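Local coordinates for protein BAG family molecular chaperone regulator 2 (Arabidopsis thaliana, PDB 4HWD) that probably acts as a co-chaperone that binds the ATPase domain of HSP70/HSC70 chaperones, through its BAG domain, and regulates programmed cell death and stress responses, at residues N43-L48 against K77-L82. Residues are numbered along the deposited sequence; the frame is centred on the assembly and turned at random.
Sequences NLMEML and KYVEAL
L82 reaches across from its helix and pushes one methyl, CD2, in among L44, M45 and L48. That methyl lies 3.5 Å from CD1 of L48 and also meets CD2 of L44. It comes within 3.7 Å of the backbone N of M45, so it lands against the helix backbone as well as its side chains. With CG of L82 turned anti to the backbone N (chi1 -173°), CD2 is carried in among the three residues opposite. M45 and L82 run past each other in opposite directions: the methionine's first bond does not aim at the partner helix, but the chain bends at chi2 and again at chi3 (85°). The bend at chi2 sets SD against CG1 of V79, 3.8 Å away, and the one at chi3 carries CE to 4.0 Å from CG of L82. The other valine methyl, CG2, meets CB of L48. L48 divides its branches, CD1 going to L82 and CD2 to CB of Y78 at 4.1 Å; the end of the tyrosine turns off from the contact, and its side chain also touches A20 of helix 2-31. L44 packs on L19 and F26 of that helix. No hydrogen bond crosses between the segments; the join is apolar packing of two antiparallel helices, the axes of the short segments coming within 10.2 Å with 163° between their N-to-C directions, forming one interface of the three-helix bundle of the BAG domain.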
# COMPACT_ATOMS: atom_id res chain seq x y z
N ASN A 43 -7.55 9.41 2.65
CA ASN A 43 -8.06 8.17 3.24
C ASN A 43 -7.22 6.97 2.77
O ASN A 43 -6.94 6.06 3.53
CB ASN A 43 -9.53 7.96 2.87
CG ASN A 43 -10.46 8.87 3.64
OD1 ASN A 43 -10.31 9.04 4.85
ND2 ASN A 43 -11.43 9.45 2.94
N LEU A 44 -6.84 6.99 1.49
CA LEU A 44 -6.02 5.93 0.90
C LEU A 44 -4.63 5.95 1.53
O LEU A 44 -4.02 4.90 1.76
CB LEU A 44 -5.90 6.13 -0.62
CG LEU A 44 -5.27 4.98 -1.43
CD1 LEU A 44 -6.22 3.79 -1.40
CD2 LEU A 44 -5.01 5.41 -2.87
N MET A 45 -4.12 7.14 1.83
CA MET A 45 -2.80 7.25 2.45
C MET A 45 -2.76 6.53 3.79
O MET A 45 -1.81 5.82 4.09
CB MET A 45 -2.40 8.71 2.63
CG MET A 45 -1.02 8.89 3.26
SD MET A 45 0.26 8.24 2.18
CE MET A 45 0.55 9.71 1.09
N GLU A 46 -3.78 6.73 4.61
CA GLU A 46 -3.85 6.09 5.92
C GLU A 46 -3.99 4.57 5.80
O GLU A 46 -3.45 3.82 6.61
CB GLU A 46 -5.03 6.66 6.73
CG GLU A 46 -5.20 6.08 8.14
CD GLU A 46 -5.97 4.76 8.17
OE1 GLU A 46 -6.77 4.51 7.24
OE2 GLU A 46 -5.80 3.99 9.14
N MET A 47 -4.70 4.11 4.78
CA MET A 47 -4.87 2.67 4.59
C MET A 47 -3.54 2.03 4.22
O MET A 47 -3.18 0.98 4.76
CB MET A 47 -5.94 2.39 3.53
CG MET A 47 -7.36 2.65 4.04
SD MET A 47 -8.66 2.48 2.80
CE MET A 47 -9.47 4.06 2.92
N LEU A 48 -2.79 2.66 3.32
CA LEU A 48 -1.49 2.13 2.91
C LEU A 48 -0.56 2.07 4.12
O LEU A 48 0.09 1.05 4.37
CB LEU A 48 -0.85 3.00 1.82
CG LEU A 48 -1.53 3.09 0.45
CD1 LEU A 48 -0.97 4.26 -0.35
CD2 LEU A 48 -1.32 1.78 -0.30
N LYS A 77 6.70 2.28 -2.46
CA LYS A 77 6.52 2.76 -3.82
C LYS A 77 5.14 3.37 -4.02
O LYS A 77 4.99 4.35 -4.75
CB LYS A 77 6.73 1.60 -4.80
CG LYS A 77 6.50 1.95 -6.26
CD LYS A 77 6.71 0.73 -7.16
CE LYS A 77 6.43 1.08 -8.62
NZ LYS A 77 6.72 -0.06 -9.55
N TYR A 78 4.13 2.79 -3.37
CA TYR A 78 2.76 3.29 -3.50
C TYR A 78 2.52 4.59 -2.74
O TYR A 78 1.83 5.49 -3.23
CB TYR A 78 1.76 2.24 -3.00
CG TYR A 78 1.69 0.99 -3.84
CD1 TYR A 78 2.11 0.99 -5.17
CD2 TYR A 78 1.16 -0.19 -3.32
CE1 TYR A 78 2.00 -0.16 -5.97
CE2 TYR A 78 1.04 -1.34 -4.10
CZ TYR A 78 1.46 -1.32 -5.42
OH TYR A 78 1.33 -2.47 -6.19
N VAL A 79 3.10 4.68 -1.55
CA VAL A 79 2.97 5.87 -0.72
C VAL A 79 3.63 7.05 -1.43
O VAL A 79 3.09 8.16 -1.45
CB VAL A 79 3.65 5.66 0.64
CG1 VAL A 79 3.80 7.00 1.36
CG2 VAL A 79 2.82 4.69 1.48
N GLU A 80 4.80 6.81 -2.01
CA GLU A 80 5.53 7.85 -2.71
C GLU A 80 4.80 8.26 -4.00
O GLU A 80 4.82 9.44 -4.37
CB GLU A 80 6.96 7.37 -3.01
CG GLU A 80 7.69 6.93 -1.74
CD GLU A 80 9.05 6.28 -2.00
OE1 GLU A 80 9.18 5.50 -2.97
OE2 GLU A 80 9.98 6.53 -1.20
N ALA A 81 4.16 7.31 -4.68
CA ALA A 81 3.41 7.65 -5.89
C ALA A 81 2.21 8.50 -5.49
O ALA A 81 1.89 9.49 -6.15
CB ALA A 81 2.93 6.37 -6.60
N LEU A 82 1.56 8.11 -4.40
CA LEU A 82 0.40 8.83 -3.90
C LEU A 82 0.80 10.25 -3.47
O LEU A 82 0.01 11.18 -3.61
CB LEU A 82 -0.23 8.06 -2.73
CG LEU A 82 -1.57 8.57 -2.15
CD1 LEU A 82 -2.55 8.93 -3.26
CD2 LEU A 82 -2.15 7.48 -1.26